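Local coordinates for putative bacterial transcription regulation protein (Staphylococcus aureus, PDB 3LUR) that probably acts as the effector-binding domain of a transcription regulator, recognising a small molecule in a pocket of its SHS2-type fold, at residues G104-A109 with Y148-W153; Q112-V117 with A132-L137; K96-E101 with H119-Y124. One frame throughout, in Å; residues are numbered along the deposited sequence. Where two conformers were deposited one is given.

Contact 1 of 3, residues G104-A109 with Y148-W153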
loop_
_atom_site.group_PDB
_atom_site.type_symbol
_atom_site.label_atom_id
_atom_site.label_comp_id
_atom_site.label_asym_id
_atom_site.label_seq_id
_atom_site.Cartn_x
_atom_site.Cartn_y
_atom_site.Cartn_z
ATOM N N GLY A 104 6.486 5.273 13.283
ATOM C CA GLY A 104 7.784 5.845 13.055
ATOM C C GLY A 104 7.868 6.582 11.751
ATOM O O GLY A 104 6.916 6.635 10.990
ATOM N N ALA A 105 9.050 7.152 11.525
ATOM C CA ALA A 105 9.338 7.995 10.380
ATOM C C ALA A 105 9.289 7.226 9.086
ATOM O O ALA A 105 9.810 6.111 9.001
ATOM C CB ALA A 105 10.731 8.674 10.555
ATOM N N VAL A 106 8.605 7.794 8.096
ATOM C CA VAL A 106 8.473 7.175 6.763
ATOM C C VAL A 106 9.708 7.611 5.965
ATOM O O VAL A 106 10.073 8.784 5.999
ATOM C CB VAL A 106 7.153 7.620 6.092
ATOM C CG1 VAL A 106 6.959 6.957 4.759
ATOM C CG2 VAL A 106 5.982 7.330 7.015
ATOM N N PRO A 107 10.355 6.680 5.220
ATOM C CA PRO A 107 9.952 5.291 4.982
ATOM C C PRO A 107 10.562 4.231 5.905
ATOM O O PRO A 107 10.057 3.117 5.926
ATOM C CB PRO A 107 10.468 5.051 3.555
ATOM C CG PRO A 107 11.792 5.788 3.560
ATOM C CD PRO A 107 11.469 7.076 4.328
ATOM N N LYS A 108 11.590 4.573 6.671
ATOM C CA LYS A 108 12.328 3.550 7.421
ATOM C C LYS A 108 11.456 2.691 8.329
ATOM O O LYS A 108 11.580 1.450 8.308
ATOM C CB LYS A 108 13.477 4.134 8.227
ATOM C CG LYS A 108 14.274 3.063 9.008
ATOM C CD LYS A 108 15.659 3.553 9.368
ATOM N N ALA A 109 10.603 3.335 9.118
ATOM C CA ALA A 109 9.776 2.599 10.074
ATOM C C ALA A 109 8.810 1.656 9.360
ATOM O O ALA A 109 8.508 0.589 9.865
ATOM C CB ALA A 109 9.029 3.547 10.981
ATOM N N TYR A 148 4.536 8.914 13.931
ATOM C CA TYR A 148 3.605 8.768 12.823
ATOM C C TYR A 148 3.185 7.313 12.648
ATOM O O TYR A 148 4.011 6.387 12.742
ATOM C CB TYR A 148 4.201 9.316 11.502
ATOM C CG TYR A 148 3.271 9.157 10.328
ATOM C CD1 TYR A 148 2.257 10.092 10.082
ATOM C CD2 TYR A 148 3.347 8.045 9.505
ATOM C CE1 TYR A 148 1.376 9.933 9.019
ATOM C CE2 TYR A 148 2.479 7.882 8.438
ATOM C CZ TYR A 148 1.479 8.819 8.204
ATOM O OH TYR A 148 0.623 8.617 7.139
ATOM N N ILE A 149 1.897 7.108 12.411
ATOM C CA ILE A 149 1.365 5.750 12.225
ATOM C C ILE A 149 0.949 5.466 10.803
ATOM O O ILE A 149 0.137 6.189 10.223
ATOM C CB ILE A 149 0.162 5.484 13.157
ATOM C CG1 ILE A 149 0.644 5.469 14.607
ATOM C CG2 ILE A 149 -0.499 4.096 12.808
ATOM C CD1 ILE A 149 -0.489 5.531 15.629
ATOM N N THR A 150 1.520 4.391 10.246
ATOM C CA THR A 150 1.198 3.893 8.924
ATOM C C THR A 150 0.500 2.546 9.139
ATOM O O THR A 150 0.962 1.737 9.950
ATOM C CB THR A 150 2.493 3.615 8.076
ATOM O OG1 THR A 150 3.225 4.823 7.905
ATOM C CG2 THR A 150 2.146 3.043 6.703
ATOM N N GLU A 151 -0.588 2.305 8.432
ATOM C CA GLU A 151 -1.230 1.001 8.495
ATOM C C GLU A 151 -0.712 0.114 7.414
ATOM O O GLU A 151 -0.492 0.548 6.286
ATOM C CB GLU A 151 -2.742 1.114 8.381
ATOM C CG GLU A 151 -3.387 1.779 9.548
ATOM C CD GLU A 151 -4.905 1.812 9.449
ATOM O OE1 GLU A 151 -5.457 1.599 8.349
ATOM O OE2 GLU A 151 -5.539 2.126 10.480
ATOM N N ILE A 152 -0.549 -1.157 7.740
ATOM C CA ILE A 152 -0.110 -2.145 6.763
ATOM C C ILE A 152 -1.244 -3.187 6.671
ATOM O O ILE A 152 -1.585 -3.847 7.664
ATOM C CB ILE A 152 1.225 -2.810 7.159
ATOM C CG1 ILE A 152 2.381 -1.825 6.963
ATOM C CG2 ILE A 152 1.478 -4.094 6.306
ATOM C CD1 ILE A 152 3.731 -2.286 7.551
ATOM N N TRP A 153 -1.789 -3.337 5.483
ATOM C CA TRP A 153 -2.939 -4.205 5.249
ATOM C C TRP A 153 -2.494 -5.395 4.445
ATOM O O TRP A 153 -2.155 -5.258 3.270
ATOM C CB TRP A 153 -3.994 -3.443 4.463
ATOM C CG TRP A 153 -4.681 -2.358 5.185
ATOM C CD1 TRP A 153 -4.136 -1.198 5.663
ATOM C CD2 TRP A 153 -6.084 -2.274 5.439
ATOM N NE1 TRP A 153 -5.109 -0.423 6.250
ATOM C CE2 TRP A 153 -6.319 -1.049 6.107
ATOM C CE3 TRP A 153 -7.154 -3.116 5.180
ATOM C CZ2 TRP A 153 -7.600 -0.659 6.537
ATOM C CZ3 TRP A 153 -8.432 -2.723 5.582
ATOM C CH2 TRP A 153 -8.637 -1.498 6.252
HETATM O O HOH W 1 5.009 4.867 10.163
#

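Contact 2 of 3, residues Q112-V117 with A132-L137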
loop_
_atom_site.group_PDB
_atom_site.type_symbol
_atom_site.label_atom_id
_atom_site.label_comp_id
_atom_site.label_asym_id
_atom_site.label_seq_id
_atom_site.Cartn_x
_atom_site.Cartn_y
_atom_site.Cartn_z
ATOM N N GLN A 112 10.826 -1.323 8.011
ATOM C CA GLN A 112 11.161 -2.201 9.143
ATOM C C GLN A 112 9.960 -3.027 9.527
ATOM O O GLN A 112 10.052 -4.250 9.704
ATOM C CB GLN A 112 11.607 -1.409 10.361
ATOM C CG GLN A 112 12.206 -2.277 11.526
ATOM C CD GLN A 112 11.181 -2.912 12.511
ATOM O OE1 GLN A 112 9.963 -2.565 12.548
ATOM N NE2 GLN A 112 11.693 -3.809 13.357
ATOM N N LYS A 113 8.814 -2.368 9.656
ATOM C CA LYS A 113 7.612 -3.080 10.051
ATOM C C LYS A 113 7.166 -4.062 8.991
ATOM O O LYS A 113 6.687 -5.144 9.312
ATOM C CB LYS A 113 6.472 -2.112 10.349
ATOM C CG LYS A 113 5.226 -2.792 10.955
ATOM C CD LYS A 113 5.485 -3.341 12.353
ATOM C CE LYS A 113 4.229 -3.959 12.925
ATOM N NZ LYS A 113 4.269 -4.100 14.373
HETATM N N MSE A 114 7.327 -3.695 7.724
HETATM C CA MSE A 114 6.915 -4.565 6.648
HETATM C C MSE A 114 7.765 -5.849 6.700
HETATM O O MSE A 114 7.252 -6.965 6.531
HETATM C CB MSE A 114 7.039 -3.854 5.297
HETATM C CG MSE A 114 6.567 -4.724 4.144
HETATM SE SE MSE A 114 4.652 -5.136 4.272
HETATM C CE MSE A 114 3.989 -3.455 3.612
ATOM N N GLU A 115 9.052 -5.706 6.960
ATOM C CA GLU A 115 9.907 -6.874 7.108
ATOM C C GLU A 115 9.429 -7.762 8.284
ATOM O O GLU A 115 9.400 -8.997 8.164
ATOM C CB GLU A 115 11.339 -6.466 7.325
ATOM C CG GLU A 115 12.259 -7.647 7.509
ATOM N N GLU A 116 9.059 -7.139 9.404
ATOM C CA GLU A 116 8.561 -7.898 10.567
ATOM C C GLU A 116 7.269 -8.623 10.169
ATOM O O GLU A 116 7.089 -9.798 10.497
ATOM C CB GLU A 116 8.252 -7.001 11.763
ATOM C CG GLU A 116 9.400 -6.119 12.252
ATOM C CD GLU A 116 10.520 -6.882 12.906
ATOM O OE1 GLU A 116 10.554 -8.125 12.834
ATOM O OE2 GLU A 116 11.372 -6.237 13.540
ATOM N N VAL A 117 6.386 -7.919 9.458
ATOM C CA VAL A 117 5.109 -8.514 9.007
ATOM C C VAL A 117 5.338 -9.729 8.112
ATOM O O VAL A 117 4.733 -10.762 8.324
ATOM C CB VAL A 117 4.228 -7.496 8.271
ATOM C CG1 VAL A 117 3.072 -8.201 7.616
ATOM C CG2 VAL A 117 3.743 -6.459 9.226
ATOM N N ALA A 132 -2.210 -11.796 -2.961
ATOM C CA ALA A 132 -2.925 -10.721 -3.562
ATOM C C ALA A 132 -2.165 -9.487 -3.166
ATOM O O ALA A 132 -1.274 -9.545 -2.282
ATOM C CB ALA A 132 -4.350 -10.650 -3.011
ATOM N N PRO A 133 -2.539 -8.352 -3.749
ATOM C CA PRO A 133 -1.835 -7.133 -3.360
ATOM C C PRO A 133 -2.011 -6.781 -1.888
ATOM O O PRO A 133 -3.019 -7.117 -1.284
ATOM C CB PRO A 133 -2.447 -6.076 -4.284
ATOM C CG PRO A 133 -2.904 -6.823 -5.464
ATOM C CD PRO A 133 -3.431 -8.118 -4.897
ATOM N N PHE A 134 -0.996 -6.134 -1.311
ATOM C CA PHE A 134 -1.048 -5.687 0.061
ATOM C C PHE A 134 -0.622 -4.219 0.069
ATOM O O PHE A 134 0.019 -3.770 -0.863
ATOM C CB PHE A 134 -0.167 -6.556 0.975
ATOM C CG PHE A 134 1.271 -6.665 0.545
ATOM C CD1 PHE A 134 1.664 -7.606 -0.421
ATOM C CD2 PHE A 134 2.250 -5.863 1.145
ATOM C CE1 PHE A 134 3.013 -7.733 -0.801
ATOM C CE2 PHE A 134 3.604 -5.979 0.758
ATOM C CZ PHE A 134 3.975 -6.907 -0.219
ATOM N N PHE A 135 -1.002 -3.472 1.086
ATOM C CA PHE A 135 -0.716 -2.042 1.034
ATOM C C PHE A 135 -0.384 -1.364 2.336
ATOM O O PHE A 135 -0.757 -1.815 3.416
ATOM C CB PHE A 135 -1.864 -1.293 0.305
ATOM C CG PHE A 135 -3.232 -1.430 0.941
ATOM C CD1 PHE A 135 -4.082 -2.461 0.578
ATOM C CD2 PHE A 135 -3.690 -0.478 1.860
ATOM C CE1 PHE A 135 -5.343 -2.569 1.128
ATOM C CE2 PHE A 135 -4.960 -0.566 2.403
ATOM C CZ PHE A 135 -5.786 -1.624 2.055
ATOM N N GLU A 136 0.324 -0.247 2.184
ATOM C CA GLU A 136 0.588 0.695 3.241
ATOM C C GLU A 136 -0.474 1.768 3.061
ATOM O O GLU A 136 -0.743 2.184 1.938
ATOM C CB GLU A 136 1.977 1.314 3.028
ATOM C CG GLU A 136 3.085 0.301 2.967
ATOM C CD GLU A 136 4.270 0.725 2.119
ATOM O OE1 GLU A 136 4.376 1.892 1.685
ATOM O OE2 GLU A 136 5.110 -0.136 1.885
ATOM N N LEU A 137 -1.057 2.235 4.142
ATOM C CA LEU A 137 -2.053 3.282 4.050
ATOM C C LEU A 137 -1.579 4.448 4.903
ATOM O O LEU A 137 -1.348 4.307 6.137
ATOM C CB LEU A 137 -3.424 2.773 4.488
ATOM C CG LEU A 137 -4.596 3.768 4.430
ATOM C CD1 LEU A 137 -4.887 4.180 2.954
ATOM C CD2 LEU A 137 -5.850 3.234 5.121
#

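Contact 3 of 3, residues K96-E101 with H119-Y124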
loop_
_atom_site.group_PDB
_atom_site.type_symbol
_atom_site.label_atom_id
_atom_site.label_comp_id
_atom_site.label_asym_id
_atom_site.label_seq_id
_atom_site.Cartn_x
_atom_site.Cartn_y
_atom_site.Cartn_z
ATOM N N LYS A 96 -10.548 -10.050 3.149
ATOM C CA LYS A 96 -10.283 -9.819 4.553
ATOM C C LYS A 96 -8.793 -9.504 4.660
ATOM O O LYS A 96 -7.981 -9.896 3.790
ATOM C CB LYS A 96 -10.639 -11.026 5.415
ATOM C CG LYS A 96 -12.134 -11.290 5.574
ATOM C CD LYS A 96 -12.350 -12.484 6.515
ATOM C CE LYS A 96 -13.830 -12.741 6.786
ATOM N NZ LYS A 96 -14.026 -13.973 7.603
ATOM N N TYR A 97 -8.438 -8.785 5.717
ATOM C CA TYR A 97 -7.085 -8.343 5.928
ATOM C C TYR A 97 -6.706 -8.412 7.381
ATOM O O TYR A 97 -7.569 -8.316 8.266
ATOM C CB TYR A 97 -6.925 -6.855 5.525
ATOM C CG TYR A 97 -7.066 -6.558 4.046
ATOM C CD1 TYR A 97 -8.304 -6.347 3.468
ATOM C CD2 TYR A 97 -5.957 -6.497 3.243
ATOM C CE1 TYR A 97 -8.415 -6.087 2.094
ATOM C CE2 TYR A 97 -6.040 -6.233 1.917
ATOM C CZ TYR A 97 -7.253 -6.030 1.332
ATOM O OH TYR A 97 -7.262 -5.790 0.004
HETATM N N MSE A 98 -5.406 -8.621 7.615
HETATM C CA MSE A 98 -4.815 -8.365 8.906
HETATM C C MSE A 98 -4.217 -6.976 8.749
HETATM O O MSE A 98 -3.495 -6.715 7.778
HETATM C CB MSE A 98 -3.734 -9.377 9.254
HETATM C CG MSE A 98 -4.241 -10.777 9.395
HETATM SE SE MSE A 98 -2.715 -11.974 9.720
HETATM C CE MSE A 98 -1.831 -11.744 8.016
ATOM N N VAL A 99 -4.552 -6.073 9.657
ATOM C CA VAL A 99 -4.080 -4.703 9.593
ATOM C C VAL A 99 -3.147 -4.391 10.745
ATOM O O VAL A 99 -3.544 -4.477 11.918
ATOM C CB VAL A 99 -5.225 -3.708 9.581
ATOM C CG1 VAL A 99 -4.669 -2.240 9.430
ATOM C CG2 VAL A 99 -6.188 -4.041 8.472
ATOM N N PHE A 100 -1.885 -4.146 10.407
ATOM C CA PHE A 100 -0.834 -3.875 11.386
ATOM C C PHE A 100 -0.559 -2.391 11.382
ATOM O O PHE A 100 -1.007 -1.685 10.487
ATOM C CB PHE A 100 0.454 -4.605 11.012
ATOM C CG PHE A 100 0.294 -6.077 10.878
ATOM C CD1 PHE A 100 -0.181 -6.617 9.710
ATOM C CD2 PHE A 100 0.649 -6.928 11.918
ATOM C CE1 PHE A 100 -0.332 -8.004 9.570
ATOM C CE2 PHE A 100 0.495 -8.302 11.795
ATOM C CZ PHE A 100 0.016 -8.843 10.635
ATOM N N GLU A 101 0.141 -1.918 12.406
ATOM C CA GLU A 101 0.561 -0.519 12.493
ATOM C C GLU A 101 2.078 -0.435 12.589
ATOM O O GLU A 101 2.720 -1.194 13.350
ATOM C CB GLU A 101 -0.075 0.191 13.682
ATOM C CG GLU A 101 -1.553 0.508 13.478
ATOM C CD GLU A 101 -2.153 1.357 14.599
ATOM O OE1 GLU A 101 -1.529 1.467 15.678
ATOM O OE2 GLU A 101 -3.244 1.941 14.384
ATOM N N HIS A 119 7.914 -11.646 8.044
ATOM C CA HIS A 119 8.440 -12.680 8.903
ATOM C C HIS A 119 7.332 -13.345 9.726
ATOM O O HIS A 119 7.286 -14.564 9.861
ATOM C CB HIS A 119 9.518 -12.129 9.838
ATOM C CG HIS A 119 10.011 -13.136 10.813
ATOM N ND1 HIS A 119 10.625 -14.304 10.421
ATOM C CD2 HIS A 119 9.961 -13.172 12.161
ATOM C CE1 HIS A 119 10.934 -15.011 11.486
ATOM N NE2 HIS A 119 10.538 -14.351 12.552
ATOM N N TYR A 120 6.447 -12.522 10.275
ATOM C CA TYR A 120 5.337 -13.009 11.091
ATOM C C TYR A 120 4.433 -13.929 10.285
ATOM O O TYR A 120 4.046 -15.028 10.741
ATOM C CB TYR A 120 4.555 -11.822 11.673
ATOM C CG TYR A 120 3.243 -12.236 12.269
ATOM C CD1 TYR A 120 3.176 -12.811 13.520
ATOM C CD2 TYR A 120 2.072 -12.089 11.557
ATOM C CE1 TYR A 120 1.959 -13.260 14.040
ATOM C CE2 TYR A 120 0.863 -12.508 12.073
ATOM C CZ TYR A 120 0.813 -13.083 13.315
ATOM O OH TYR A 120 -0.387 -13.493 13.808
ATOM N N ILE A 121 4.154 -13.523 9.065
ATOM C CA ILE A 121 3.323 -14.333 8.144
ATOM C C ILE A 121 4.010 -15.630 7.778
ATOM O O ILE A 121 3.396 -16.699 7.807
ATOM C CB ILE A 121 2.961 -13.533 6.883
ATOM C CG1 ILE A 121 1.968 -12.457 7.253
ATOM C CG2 ILE A 121 2.390 -14.464 5.732
ATOM C CD1 ILE A 121 1.711 -11.488 6.150
ATOM N N HIS A 122 5.313 -15.533 7.485
ATOM C CA HIS A 122 6.144 -16.677 7.140
ATOM C C HIS A 122 6.171 -17.712 8.255
ATOM O O HIS A 122 6.213 -18.901 7.976
ATOM C CB HIS A 122 7.543 -16.170 6.802
ATOM C CG HIS A 122 8.514 -17.207 6.356
ATOM N ND1 HIS A 122 8.527 -17.721 5.071
ATOM C CD2 HIS A 122 9.617 -17.699 6.967
ATOM C CE1 HIS A 122 9.562 -18.530 4.938
ATOM N NE2 HIS A 122 10.237 -18.542 6.074
ATOM N N GLN A 123 6.057 -17.267 9.513
ATOM C CA GLN A 123 6.083 -18.197 10.632
ATOM C C GLN A 123 4.727 -18.714 10.996
ATOM O O GLN A 123 4.565 -19.898 11.317
ATOM C CB GLN A 123 6.587 -17.501 11.898
ATOM C CG GLN A 123 8.028 -17.293 12.004
ATOM C CD GLN A 123 8.371 -16.442 13.264
ATOM O OE1 GLN A 123 8.149 -15.231 13.275
ATOM N NE2 GLN A 123 8.891 -17.085 14.303
ATOM N N TYR A 124 3.773 -17.803 11.012
ATOM C CA TYR A 124 2.506 -18.063 11.665
ATOM C C TYR A 124 1.222 -17.932 10.856
ATOM O O TYR A 124 0.171 -18.238 11.390
ATOM C CB TYR A 124 2.391 -17.144 12.870
ATOM C CG TYR A 124 3.527 -17.251 13.845
ATOM C CD1 TYR A 124 3.766 -18.438 14.541
ATOM C CD2 TYR A 124 4.328 -16.159 14.115
ATOM C CE1 TYR A 124 4.786 -18.537 15.440
ATOM C CE2 TYR A 124 5.358 -16.249 15.055
ATOM C CZ TYR A 124 5.574 -17.428 15.697
ATOM O OH TYR A 124 6.597 -17.527 16.617
#

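Contact 1 of 3, residues G104-A109 with Y148-W153
The turn that carries the chain from strand 88-103 into helix 108-124 meets the start of strand 149-156 here, at one end of the antiparallel sheet. Gly104 N donates to Tyr148 O at 2.8 Å with an N-H...O angle of 164°; the donor lies in the plane of that carbonyl. It follows the backbone pairing of Thr150 with Ala102. Beside this bond a water serves the second polar atom of the glycine: it donates to Gly104 O at 2.7 Å and is hydrogen-bonded to Thr150 OG1 at 2.9 Å, bridging the turn to the strand. With phi at 147°, Gly104 has a backbone shape open to few other residues, and Ala109 CB lies too close to leave room for a side chain there. Val106 supplies the apolar part. Its CG2 branch reaches the Tyr148 ring at CD2, 3.7 Å away, and nearly as close at CE2, approaching at a slant; the same methyl lies 3.8 Å from Thr150 OG1. Tyr148 holds CG anti to its backbone N (chi1 179°), which carries the ring past Gly104, whose O sits near the ring plane at the edge, and on to Val106. The far end of the ring is fixed by a hydrogen bond from Tyr148 OH to Gln139 O, while Tyr138 packs against Val106, Tyr148 and Thr150 alike. A cis peptide bond precedes Pro107. Both backbone polar atoms of the buried Gly104 are therefore satisfied, N by Tyr148 O and O by the water, and the Tyr148 ring is held at its hydroxyl by Gln139 and at CD2 and CE2 by the Val106 methyl.

Contact 2 of 3, residues Q112-V117 with A132-L137
Helix 108-124 packs over the sheet here, and the selenomethionine Met114 is the side chain that spans the gap to strand 134-138. The backbones stay well apart, with Met114 CA and Glu136 CA 8.9 Å from each other, so the contact rests on the far end of Met114. Its CG is anti to the backbone N (chi1 -178°), directing the chain off the helix, and bends at the next two torsions lay SE and CE beside the Phe134 ring. SE comes within 3.8 Å of Phe134 CE2 and stands 4.9 Å from the ring centroid, 65° off the ring normal, an oblique Met-aromatic contact. CE lies in the plane of the ring at its CD2-CE2 edge. The same methyl also touches Glu136, 3.9 Å from OE2, where the extended carboxylate arm, two residues on from Phe134, brings its end toward the helix. Glu136 OE1 is held by the hydroxyls of Tyr138 and Tyr72, which fix the buried acid on its other oxygen. On the Phe134 side, His118 of the same helix meets the ring with planes at about 90°, and Met154 adds to the packing. Phe135, between Phe134 and Glu136, points away from the helix and stacks with Trp153. Phe134 facing the helix and Phe135 facing away is the usual alternation of a beta strand, here in the antiparallel, barrel-closed sheet of an alpha+beta domain.

Contact 3 of 3, residues K96-E101 with H119-Y124
Phe100 and Tyr120 close the tight part of this contact, together with Met98 and Ile121. Phe100 CZ lies 4.0 Å from Tyr120 CD2; the rings meet obliquely, centroids 5.9 Å apart and planes at 70°. Next to them the selenomethionine Met98 sets SE at the edge of the Tyr120 ring, 4.3 Å from CE2. A bend at its last torsion (chi3 -65°) swings the CE methyl to Ile121, where it rests 3.9 Å from CG1 and almost as near CD1. Strand 88-103 thus presents alternate residues, Met98 and Phe100, to the last turns of helix 108-124, a helix-on-sheet arrangement. The axes of strand segment 96-101 and helix segment 119-124 approach to 12.5 Å, with 133° between their directions, so side chains alone fill the interval. Met154 of the adjoining strand also packs on Ile121, and Tyr4 lies against both Met98 and Tyr120. The hydroxyl of Tyr120 is hydrogen-bonded to Gln125 just past the helix. The solvent side is loose: His119, His122 and Gln123 are exposed, as is Tyr124 at the helix end, and none touches segment 96-101; Gln123 CB lies over the rim of one face of the Tyr124 ring.

All three contacts draw on helix 108-124 or the turn before it, and their strand segments belong to one sheet in which 149-156 lies between 134-138 and 88-103. Contact 2 is nested within the chain loop closed by contact 1, whereas contact 3 crosses both. Centres of contacts 2 and 3 lie about 8 Å apart, those of 1 and 2 about 10 Å. Ile152 CG2 meets Met114 CE at 3.7 Å, joining contacts 1 and 2, and Val117 CG2 meets Phe100 CG at 3.8 Å, joining 2 and 3. Tetraethylene glycol lies about 4 Å from the Val106 side chain and 1,2-ethanediol about 4 Å from that of Ile121 (nearest atoms); both are probably crystallisation liquor but may mark pockets.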